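Long-range contact in calcineurin-like phosphoesterase domain-containing protein (Aquifex aeolicus, PDB 1XM7), which is of unknown function but probably acts as a hydrolase of the calcineurin-like phosphoesterase family: residues I109-P115 / L142-V148. Numbering follows the deposited sequence.
Sequences ILLSHYP and LLIHGHV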
loop_
_atom_site.group_PDB
_atom_site.type_symbol
_atom_site.label_atom_id
_atom_site.label_comp_id
_atom_site.label_asym_id
_atom_site.label_seq_id
_atom_site.Cartn_x
_atom_site.Cartn_y
_atom_site.Cartn_z
ATOM N N ILE A 109 12.161 2.105 8.681
ATOM C CA ILE A 109 11.225 1.463 7.762
ATOM C C ILE A 109 11.257 1.896 6.291
ATOM O O ILE A 109 11.140 3.083 5.965
ATOM C CB ILE A 109 9.766 1.639 8.255
ATOM C CG1 ILE A 109 9.657 1.254 9.733
ATOM C CG2 ILE A 109 8.829 0.767 7.420
ATOM C CD1 ILE A 109 8.305 1.563 10.355
ATOM N N LEU A 110 11.393 0.903 5.413
ATOM C CA LEU A 110 11.403 1.123 3.976
ATOM C C LEU A 110 9.981 0.912 3.483
ATOM O O LEU A 110 9.360 -0.126 3.743
ATOM C CB LEU A 110 12.311 0.115 3.263
ATOM C CG LEU A 110 12.974 0.479 1.924
ATOM C CD1 LEU A 110 13.056 -0.763 1.068
ATOM C CD2 LEU A 110 12.217 1.552 1.191
ATOM N N LEU A 111 9.477 1.915 2.775
ATOM C CA LEU A 111 8.147 1.875 2.200
ATOM C C LEU A 111 8.317 1.832 0.693
ATOM O O LEU A 111 8.912 2.734 0.089
ATOM C CB LEU A 111 7.373 3.133 2.565
ATOM C CG LEU A 111 7.286 3.515 4.039
ATOM C CD1 LEU A 111 6.537 4.823 4.141
ATOM C CD2 LEU A 111 6.588 2.426 4.840
ATOM N N SER A 112 7.802 0.776 0.089
ATOM C CA SER A 112 7.883 0.627 -1.348
ATOM C C SER A 112 6.662 -0.158 -1.813
ATOM O O SER A 112 5.997 -0.809 -1.008
ATOM C CB SER A 112 9.152 -0.118 -1.713
ATOM O OG SER A 112 9.334 -0.111 -3.112
ATOM N N HIS A 113 6.342 -0.082 -3.099
ATOM C CA HIS A 113 5.207 -0.825 -3.613
ATOM C C HIS A 113 5.635 -2.256 -3.884
ATOM O O HIS A 113 4.871 -3.192 -3.695
ATOM C CB HIS A 113 4.712 -0.212 -4.917
ATOM C CG HIS A 113 3.711 -1.061 -5.637
ATOM N ND1 HIS A 113 2.410 -1.210 -5.203
ATOM C CD2 HIS A 113 3.830 -1.834 -6.740
ATOM C CE1 HIS A 113 1.772 -2.043 -6.008
ATOM N NE2 HIS A 113 2.610 -2.435 -6.949
ATOM N N TYR A 114 6.876 -2.409 -4.326
ATOM C CA TYR A 114 7.413 -3.712 -4.678
ATOM C C TYR A 114 8.015 -4.437 -3.507
ATOM O O TYR A 114 8.556 -3.817 -2.599
ATOM C CB TYR A 114 8.461 -3.566 -5.789
ATOM C CG TYR A 114 7.947 -2.788 -6.982
ATOM C CD1 TYR A 114 7.856 -1.394 -6.939
ATOM C CD2 TYR A 114 7.476 -3.447 -8.122
ATOM C CE1 TYR A 114 7.304 -0.675 -7.993
ATOM C CE2 TYR A 114 6.919 -2.735 -9.186
ATOM C CZ TYR A 114 6.837 -1.348 -9.113
ATOM O OH TYR A 114 6.287 -0.629 -10.155
ATOM N N PRO A 115 7.917 -5.774 -3.507
ATOM C CA PRO A 115 8.454 -6.627 -2.441
ATOM C C PRO A 115 9.913 -6.970 -2.725
ATOM O O PRO A 115 10.441 -6.639 -3.792
ATOM C CB PRO A 115 7.563 -7.861 -2.528
ATOM C CG PRO A 115 7.403 -8.010 -4.018
ATOM C CD PRO A 115 7.126 -6.579 -4.466
ATOM N N LEU A 142 12.701 -2.870 8.578
ATOM C CA LEU A 142 11.484 -3.449 8.038
ATOM C C LEU A 142 11.098 -2.865 6.685
ATOM O O LEU A 142 11.436 -1.726 6.359
ATOM C CB LEU A 142 10.342 -3.238 9.030
ATOM C CG LEU A 142 8.931 -3.643 8.606
ATOM C CD1 LEU A 142 8.839 -5.162 8.420
ATOM C CD2 LEU A 142 7.943 -3.150 9.666
ATOM N N LEU A 143 10.395 -3.670 5.899
ATOM C CA LEU A 143 9.914 -3.246 4.598
ATOM C C LEU A 143 8.418 -3.447 4.579
ATOM O O LEU A 143 7.937 -4.544 4.818
ATOM C CB LEU A 143 10.531 -4.079 3.474
ATOM C CG LEU A 143 9.899 -3.889 2.084
ATOM C CD1 LEU A 143 10.082 -2.452 1.622
ATOM C CD2 LEU A 143 10.526 -4.848 1.087
ATOM N N ILE A 144 7.683 -2.374 4.330
ATOM C CA ILE A 144 6.238 -2.463 4.230
ATOM C C ILE A 144 6.003 -2.251 2.741
ATOM O O ILE A 144 6.485 -1.269 2.165
ATOM C CB ILE A 144 5.548 -1.357 5.030
ATOM C CG1 ILE A 144 6.004 -1.428 6.482
ATOM C CG2 ILE A 144 4.029 -1.512 4.949
ATOM C CD1 ILE A 144 5.213 -0.547 7.403
ATOM N N HIS A 145 5.297 -3.184 2.113
ATOM C CA HIS A 145 5.039 -3.092 0.680
ATOM C C HIS A 145 3.645 -3.579 0.318
ATOM O O HIS A 145 2.823 -3.848 1.185
ATOM C CB HIS A 145 6.064 -3.934 -0.074
ATOM C CG HIS A 145 5.929 -5.396 0.190
ATOM N ND1 HIS A 145 4.854 -6.132 -0.257
ATOM C CD2 HIS A 145 6.687 -6.245 0.924
ATOM C CE1 HIS A 145 4.953 -7.370 0.194
ATOM N NE2 HIS A 145 6.056 -7.464 0.914
ATOM N N GLY A 146 3.395 -3.672 -0.980
ATOM C CA GLY A 146 2.124 -4.163 -1.474
ATOM C C GLY A 146 2.409 -5.054 -2.673
ATOM O O GLY A 146 3.198 -6.002 -2.591
ATOM N N HIS A 147 1.751 -4.764 -3.786
ATOM C CA HIS A 147 1.967 -5.494 -5.022
ATOM C C HIS A 147 1.566 -6.974 -5.091
ATOM O O HIS A 147 0.969 -7.390 -6.082
ATOM C CB HIS A 147 3.434 -5.338 -5.432
ATOM C CG HIS A 147 3.733 -5.855 -6.803
ATOM N ND1 HIS A 147 4.163 -7.143 -7.037
ATOM C CD2 HIS A 147 3.637 -5.262 -8.018
ATOM C CE1 HIS A 147 4.322 -7.322 -8.335
ATOM N NE2 HIS A 147 4.009 -6.195 -8.953
ATOM N N VAL A 148 1.888 -7.775 -4.076
ATOM C CA VAL A 148 1.532 -9.203 -4.114
ATOM C C VAL A 148 0.105 -9.484 -3.645
ATOM O O VAL A 148 -0.220 -9.316 -2.469
ATOM C CB VAL A 148 2.492 -10.054 -3.265
ATOM C CG1 VAL A 148 2.208 -11.532 -3.508
ATOM C CG2 VAL A 148 3.938 -9.716 -3.615
#
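Strands 109-112 and 142-145 run parallel, at 22° to one another, with L110 gripped between L142 and I144: its N donates to L142 O (2.8 Å), its O accepts from I144 N, and S112 N continues the pattern to I144 O. On one face of the sheet I144 bridges two neighbours. Its CG1 lies 3.7 Å from I109 CG2, while L111 CD2 comes alongside its CB. On the other face L110 and L143 point the same way and meet methyl to methyl (CD1 to CD1, 3.5 Å), both resting on V131 of helix 125-137. That helix is the crossover of a beta-alpha-beta unit, and the SHYP and GHVH sequences, motifs whose histidines in related metallophosphoesterases line the dinuclear metal site, lie at the C-terminal ends of the unit's two strands and in the loops that follow. Here the loops stay joined by G146 N to H113 O (3.1 Å), the donor standing well above the carbonyl plane. H113 and H147 cross with their rings nearly perpendicular (86°): H147 CB sits over a face of the H113 ring, toward its rim, while H113 NE2 meets the edge of the H147 ring, 3.2 Å from H147 CD2. L50 O holds H113 ND1, and H147 N donates to D9. H145 has CG between its backbone N and carbonyl carbon (chi1 66°), which swings the ring beneath P115, whose CB stands 3.7 Å above the ring centre. From there H145 ND1 bonds G146 O in the carbonyl plane (2.9 Å), an acceptor shared with V148 N. With an alanine in place of H145, P115 CB would probably lose the ring it packs on and G146 O one of its two donors. Further along the two loops, P115 CG packs obliquely on V148 CG2.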